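Local structure of shikimate kinase (Bacteroides thetaiotaomicron, 3VAA) at residues Phe80-Leu83 with Glu84-Leu88; Gln185-Ser188 with Ser189-Leu193. The protein probably catalyses the ATP- and magnesium-dependent phosphorylation of the 3-hydroxyl group of shikimate, the fifth of seven steps leading to chorismate. One frame throughout, in Å; residues are numbered along the deposited sequence.

Contact 1: residues Phe80-Leu83 with Glu84-Leu88; sequences FREL and ERNML
R81 and E84 meet because their chains leave the helix differently and then run side by side: R81 folds back at its second torsion (chi2 -61°), while E84 stretches out with CG opposite its backbone N (chi1 177°). This puts R81 NH1 2.9 Å from E84 OE1 in a salt bridge whose N-H...O angle is 161°. The oxygen lies within the guanidinium plane, at its edge, and is approached on its syn side. Two waters bridge the pair. One donates to both R81 O and E84 OE1, tying the carboxylate to the backbone one turn back; the other accepts from R81 NH1 and donates to E84 OE2, so each carboxylate oxygen has a water of its own and NH1 serves two acceptors, both in the guanidinium plane. On the flank, CE2 of the buried F80 comes 4.2 Å from E84 OE2, an oblique approach to the ring. The backbone beneath is regular: E84 N donates to F80 O at 2.9 Å, and M87 N likewise to L83 O. L83 and M87 touch I60 of helix 56-64. R81 is a predicted shikimate-binding residue, and the side chain of E84 lies about 4 Å from that of D57, another. This i to i+3 salt bridge thus lines the predicted shikimate-binding pocket of the shikimate kinase fold.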
ATOM      1  N   PHE A  80      11.965  -9.948  -9.015  1.00 24.84           N
ATOM      2  CA  PHE A  80      11.359  -9.465  -7.787  1.00 24.14           C
ATOM      3  C   PHE A  80       9.834  -9.466  -7.880  1.00 23.04           C
ATOM      4  O   PHE A  80       9.129  -9.853  -6.916  1.00 22.40           O
ATOM      5  CB  PHE A  80      11.833  -8.071  -7.402  1.00 25.91           C
ATOM      6  CG  PHE A  80      11.169  -7.573  -6.164  1.00 23.66           C
ATOM      7  CD1 PHE A  80      11.628  -7.966  -4.925  1.00 27.70           C
ATOM      8  CD2 PHE A  80      10.050  -6.773  -6.234  1.00 27.83           C
ATOM      9  CE1 PHE A  80      11.003  -7.539  -3.773  1.00 29.94           C
ATOM     10  CE2 PHE A  80       9.416  -6.335  -5.079  1.00 30.62           C
ATOM     11  CZ  PHE A  80       9.898  -6.725  -3.849  1.00 29.18           C
ATOM     12  N   ARG A  81       9.297  -9.032  -9.020  1.00 23.05           N
ATOM     13  CA  ARG A  81       7.835  -9.009  -9.169  1.00 21.65           C
ATOM     14  C   ARG A  81       7.211 -10.413  -9.131  1.00 20.66           C
ATOM     15  O   ARG A  81       6.094 -10.585  -8.641  1.00 19.54           O
ATOM     16  CB  ARG A  81       7.399  -8.255 -10.409  1.00 21.54           C
ATOM     17  CG  ARG A  81       7.785  -6.773 -10.383  1.00 24.21           C
ATOM     18  CD  ARG A  81       7.143  -6.056  -9.214  1.00 24.51           C
ATOM     19  NE  ARG A  81       7.615  -4.671  -9.139  1.00 31.45           N
ATOM     20  CZ  ARG A  81       7.338  -3.826  -8.159  1.00 28.32           C
ATOM     21  NH1 ARG A  81       6.561  -4.174  -7.140  1.00 26.10           N
ATOM     22  NH2 ARG A  81       7.822  -2.590  -8.209  1.00 30.40           N
ATOM     23  N   GLU A  82       7.924 -11.400  -9.668  1.00 19.82           N
ATOM     24  CA  GLU A  82       7.456 -12.805  -9.583  1.00 18.93           C
ATOM     25  C   GLU A  82       7.400 -13.249  -8.112  1.00 19.01           C
ATOM     26  O   GLU A  82       6.421 -13.828  -7.663  1.00 17.58           O
ATOM     27  CB  GLU A  82       8.384 -13.712 -10.375  1.00 22.15           C
ATOM     28  CG  GLU A  82       8.005 -15.183 -10.392  1.00 22.92           C
ATOM     29  CD  GLU A  82       9.031 -15.977 -11.190  1.00 27.19           C
ATOM     30  OE1 GLU A  82       8.921 -16.006 -12.420  1.00 33.65           O
ATOM     31  OE2 GLU A  82       9.916 -16.566 -10.581  1.00 29.09           O
ATOM     32  N   LEU A  83       8.442 -12.956  -7.344  1.00 20.34           N
ATOM     33  CA  LEU A  83       8.438 -13.379  -5.951  1.00 21.82           C
ATOM     34  C   LEU A  83       7.380 -12.632  -5.139  1.00 19.86           C
ATOM     35  O   LEU A  83       6.731 -13.218  -4.261  1.00 19.06           O
ATOM     36  CB  LEU A  83       9.828 -13.256  -5.330  1.00 24.18           C
ATOM     37  CG  LEU A  83      10.500 -12.019  -4.877  1.00 32.26           C
ATOM     38  CD1 LEU A  83       9.962 -11.539  -3.526  1.00 31.50           C
ATOM     39  CD2 LEU A  83      11.975 -12.423  -4.755  1.00 34.26           C
ATOM     40  N   GLU A  84       7.174 -11.349  -5.450  1.00 18.40           N
ATOM     41  CA  GLU A  84       6.143 -10.571  -4.782  1.00 18.03           C
ATOM     42  C   GLU A  84       4.749 -11.170  -5.043  1.00 17.68           C
ATOM     43  O   GLU A  84       3.932 -11.310  -4.135  1.00 17.78           O
ATOM     44  CB  GLU A  84       6.195  -9.122  -5.256  1.00 19.51           C
ATOM     45  CG  GLU A  84       5.121  -8.212  -4.686  1.00 20.03           C
ATOM     46  CD  GLU A  84       5.247  -6.805  -5.198  1.00 24.01           C
ATOM     47  OE1 GLU A  84       5.261  -6.621  -6.451  1.00 23.58           O
ATOM     48  OE2 GLU A  84       5.346  -5.877  -4.340  1.00 23.35           O
ATOM     49  N   ARG A  85       4.482 -11.520  -6.303  1.00 16.63           N
ATOM     50  CA  ARG A  85       3.246 -12.183  -6.662  1.00 16.93           C
ATOM     51  C   ARG A  85       3.065 -13.482  -5.869  1.00 16.63           C
ATOM     52  O   ARG A  85       2.011 -13.759  -5.329  1.00 16.66           O
ATOM     53  CB  ARG A  85       3.270 -12.471  -8.172  1.00 18.42           C
ATOM     54  CG  ARG A  85       2.075 -13.216  -8.736  1.00 19.41           C
ATOM     55  CD  ARG A  85       2.219 -14.731  -8.612  1.00 21.01           C
ATOM     56  NE  ARG A  85       1.121 -15.437  -9.284  1.00 18.72           N
ATOM     57  CZ  ARG A  85       0.729 -16.679  -8.998  1.00 17.97           C
ATOM     58  NH1 ARG A  85       1.332 -17.387  -8.044  1.00 20.12           N
ATOM     59  NH2 ARG A  85      -0.287 -17.208  -9.645  1.00 17.98           N
ATOM     60  N   ASN A  86       4.109 -14.289  -5.807  1.00 16.67           N
ATOM     61  CA  ASN A  86       4.033 -15.533  -5.076  1.00 16.67           C
ATOM     62  C   ASN A  86       3.767 -15.319  -3.577  1.00 17.37           C
ATOM     63  O   ASN A  86       2.986 -16.043  -2.974  1.00 18.13           O
ATOM     64  CB  ASN A  86       5.296 -16.365  -5.304  1.00 16.44           C
ATOM     65  CG  ASN A  86       5.412 -16.864  -6.713  1.00 17.49           C
ATOM     66  OD1 ASN A  86       4.392 -17.082  -7.392  1.00 18.26           O
ATOM     67  ND2 ASN A  86       6.654 -17.145  -7.152  1.00 20.06           N
ATOM     68  N   MET A  87       4.380 -14.293  -2.985  1.00 16.80           N
ATOM     69  CA  MET A  87       4.160 -14.024  -1.586  1.00 18.00           C
ATOM     70  C   MET A  87       2.749 -13.439  -1.349  1.00 17.85           C
ATOM     71  O   MET A  87       2.118 -13.730  -0.319  1.00 18.24           O
ATOM     72  CB  MET A  87       5.258 -13.120  -1.026  1.00 17.14           C
ATOM     73  CG  MET A  87       6.646 -13.781  -0.950  1.00 20.00           C
ATOM     74  SD  MET A  87       6.673 -15.391  -0.140  1.00 22.19           S
ATOM     75  CE  MET A  87       6.448 -16.543  -1.534  1.00 21.11           C
ATOM     76  N   LEU A  88       2.256 -12.649  -2.285  1.00 17.40           N
ATOM     77  CA  LEU A  88       0.871 -12.156  -2.242  1.00 18.59           C
ATOM     78  C   LEU A  88      -0.075 -13.364  -2.171  1.00 18.52           C
ATOM     79  O   LEU A  88      -1.020 -13.377  -1.377  1.00 18.38           O
ATOM     80  CB  LEU A  88       0.545 -11.315  -3.467  1.00 19.37           C
ATOM     81  CG  LEU A  88      -0.900 -10.819  -3.608  1.00 20.27           C
ATOM     82  CD1 LEU A  88      -1.297  -9.972  -2.386  1.00 22.52           C
ATOM     83  CD2 LEU A  88      -1.074 -10.014  -4.918  1.00 19.38           C
TER
HETATM   84  O   HOH W   1       4.085  -8.523  -8.318  1.00 20.85           O
HETATM   85  O   HOH W   2       5.592  -2.978  -4.786  1.00 34.65           O

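Contact 2: residues Gln185-Ser188 with Ser189-Leu193; sequences QIES and SVQRL
E187 OE2 has two partners: Q191 NE2 donates to it across one helical turn at 2.7 Å, and K48 NZ of helix 38-49 makes a salt bridge with it. The amide meets the anti side of the carboxylate, somewhat out of its plane, with an N-H...O angle of 149°. Carboxylate and amide planes stand 82° apart, so the two groups are nearly perpendicular rather than stacked. A bend in E187 at its second torsion (chi2 61°) turns the carboxylate along the helix toward Q191, whose own chain stays extended beyond CG.

Around the helix, a water donates to Q185 O at 2.7 Å and is hydrogen-bonded to S189 OG. The S189 hydroxyl has a further hydrogen bond to E179 O, which anchors this buried residue to the loop before the helix. The Q185 carbonyl also accepts S189 N at 2.9 Å, so it takes both a backbone donor and the water. Farther along, the guanidinium of R192 folds back so that S188 O lies 3.7 Å above its plane, offset toward the rim, while the same oxygen accepts R192 N at 3.0 Å. The water of the Q185 carbonyl lies in the guanidinium plane, at its edge.

On the apolar side I186 CG2 and V190 CG2 approach to 4.3 Å, one turn apart. Both residues rest on A44 of helix 38-49, which opens in the P-loop expected for this family, and I186 also touches T40. S189, R192 and L193 instead meet F175 of strand 173-176, an outermost strand of the parallel sheet, so helix 183-196 packs against both that strand and helix 38-49.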
ATOM      1  N   GLN A 185      -7.655  12.398  13.380  1.00 31.94           N
ATOM      2  CA  GLN A 185      -7.821  12.122  11.950  1.00 30.52           C
ATOM      3  C   GLN A 185      -7.709  10.636  11.636  1.00 29.87           C
ATOM      4  O   GLN A 185      -8.456  10.119  10.821  1.00 30.19           O
ATOM      5  CB  GLN A 185      -6.773  12.878  11.136  1.00 30.35           C
ATOM      6  CG  GLN A 185      -6.968  14.364  11.163  1.00 31.99           C
ATOM      7  CD  GLN A 185      -5.869  15.111  10.464  1.00 29.96           C
ATOM      8  OE1 GLN A 185      -5.358  14.678   9.434  1.00 30.25           O
ATOM      9  NE2 GLN A 185      -5.478  16.245  11.041  1.00 32.75           N
ATOM     10  N   ILE A 186      -6.756   9.956  12.273  1.00 29.55           N
ATOM     11  CA  ILE A 186      -6.577   8.520  12.048  1.00 28.36           C
ATOM     12  C   ILE A 186      -7.804   7.780  12.564  1.00 31.58           C
ATOM     13  O   ILE A 186      -8.361   6.947  11.850  1.00 27.84           O
ATOM     14  CB  ILE A 186      -5.294   7.979  12.695  1.00 27.33           C
ATOM     15  CG1 ILE A 186      -4.067   8.569  12.009  1.00 27.89           C
ATOM     16  CG2 ILE A 186      -5.260   6.452  12.615  1.00 30.29           C
ATOM     17  CD1 ILE A 186      -2.765   8.256  12.717  1.00 29.81           C
ATOM     18  N   GLU A 187      -8.259   8.113  13.777  1.00 33.19           N
ATOM     19  CA  GLU A 187      -9.455   7.475  14.338  1.00 36.01           C
ATOM     20  C   GLU A 187     -10.682   7.714  13.458  1.00 35.67           C
ATOM     21  O   GLU A 187     -11.486   6.811  13.265  1.00 35.83           O
ATOM     22  CB  GLU A 187      -9.740   7.983  15.767  1.00 38.45           C
ATOM     23  CG  GLU A 187     -11.050   7.460  16.401  1.00 44.08           C
ATOM     24  CD  GLU A 187     -11.092   5.941  16.540  1.00 47.99           C
ATOM     25  OE1 GLU A 187     -10.019   5.300  16.502  1.00 52.32           O
ATOM     26  OE2 GLU A 187     -12.203   5.390  16.695  1.00 52.33           O
ATOM     27  N   SER A 188     -10.819   8.937  12.938  1.00 34.53           N
ATOM     28  CA  SER A 188     -11.929   9.293  12.071  1.00 35.18           C
ATOM     29  C   SER A 188     -11.894   8.471  10.779  1.00 33.16           C
ATOM     30  O   SER A 188     -12.925   7.974  10.300  1.00 32.68           O
ATOM     31  CB  SER A 188     -11.859  10.776  11.719  1.00 35.19           C
ATOM     32  OG  SER A 188     -12.958  11.127  10.921  1.00 41.87           O
ATOM     33  N   SER A 189     -10.696   8.349  10.226  1.00 31.57           N
ATOM     34  CA  SER A 189     -10.493   7.596   8.991  1.00 30.88           C
ATOM     35  C   SER A 189     -10.799   6.132   9.202  1.00 31.49           C
ATOM     36  O   SER A 189     -11.463   5.509   8.377  1.00 30.29           O
ATOM     37  CB  SER A 189      -9.074   7.791   8.470  1.00 30.85           C
ATOM     38  OG  SER A 189      -8.898   9.135   8.051  1.00 33.15           O
ATOM     39  N   VAL A 190     -10.308   5.582  10.306  1.00 31.23           N
ATOM     40  CA  VAL A 190     -10.597   4.194  10.652  1.00 31.97           C
ATOM     41  C   VAL A 190     -12.106   3.946  10.698  1.00 32.48           C
ATOM     42  O   VAL A 190     -12.593   2.958  10.151  1.00 32.11           O
ATOM     43  CB  VAL A 190      -9.963   3.826  12.004  1.00 32.04           C
ATOM     44  CG1 VAL A 190     -10.586   2.561  12.560  1.00 35.71           C
ATOM     45  CG2 VAL A 190      -8.446   3.700  11.852  1.00 30.41           C
ATOM     46  N   GLN A 191     -12.847   4.868  11.324  1.00 33.66           N
ATOM     47  CA  GLN A 191     -14.301   4.746  11.434  1.00 35.37           C
ATOM     48  C   GLN A 191     -15.001   4.816  10.082  1.00 34.87           C
ATOM     49  O   GLN A 191     -15.935   4.064   9.818  1.00 35.68           O
ATOM     50  CB  GLN A 191     -14.869   5.832  12.378  1.00 36.82           C
ATOM     51  CG  GLN A 191     -14.384   5.699  13.831  1.00 41.90           C
ATOM     52  CD  GLN A 191     -14.836   6.854  14.724  1.00 51.26           C
ATOM     53  OE1 GLN A 191     -15.537   7.765  14.275  1.00 57.91           O
ATOM     54  NE2 GLN A 191     -14.421   6.827  15.989  1.00 53.71           N
ATOM     55  N   ARG A 192     -14.556   5.733   9.234  1.00 33.89           N
ATOM     56  CA  ARG A 192     -15.133   5.890   7.913  1.00 34.57           C
ATOM     57  C   ARG A 192     -14.841   4.661   7.043  1.00 33.40           C
ATOM     58  O   ARG A 192     -15.696   4.204   6.259  1.00 33.34           O
ATOM     59  CB  ARG A 192     -14.551   7.125   7.257  1.00 34.09           C
ATOM     60  CG  ARG A 192     -15.254   7.550   5.978  1.00 40.72           C
ATOM     61  CD  ARG A 192     -14.696   8.875   5.463  1.00 44.60           C
ATOM     62  NE  ARG A 192     -14.517   9.850   6.550  1.00 47.23           N
ATOM     63  CZ  ARG A 192     -13.347  10.198   7.096  1.00 49.23           C
ATOM     64  NH1 ARG A 192     -12.202   9.712   6.644  1.00 50.70           N
ATOM     65  NH2 ARG A 192     -13.319  11.077   8.093  1.00 52.97           N
ATOM     66  N   LEU A 193     -13.629   4.141   7.165  1.00 32.24           N
ATOM     67  CA  LEU A 193     -13.244   2.960   6.395  1.00 31.60           C
ATOM     68  C   LEU A 193     -14.042   1.735   6.839  1.00 33.59           C
ATOM     69  O   LEU A 193     -14.504   0.930   6.011  1.00 33.20           O
ATOM     70  CB  LEU A 193     -11.750   2.701   6.527  1.00 30.69           C
ATOM     71  CG  LEU A 193     -11.235   1.568   5.649  1.00 29.91           C
ATOM     72  CD1 LEU A 193     -11.532   1.869   4.170  1.00 28.01           C
ATOM     73  CD2 LEU A 193      -9.750   1.381   5.896  1.00 29.50           C
TER
HETATM   74  O   HOH W   3      -9.765  11.415   8.871  1.00 49.61           O

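How the contacts relate
Contact 1 and contact 2 lie on opposite sides of the chain's centre, with their own centres 30 Å apart and nearest atoms about 16 Å apart, so neither touches the other. They lie near different predicted substrate sites. Residues 80-88 contribute R81 to the predicted shikimate site, where its side chain is about 6 Å from that of R164 and about 4 Å from a bound beta-mercaptoethanol, probably carried over from crystallisation. Residues 185-193 lie next to helix 38-49 on the nucleotide site: the I186 side chain is about 4 Å from that of T40, predicted to bind ATP, but about 10 Å from that of T39, predicted to bind magnesium.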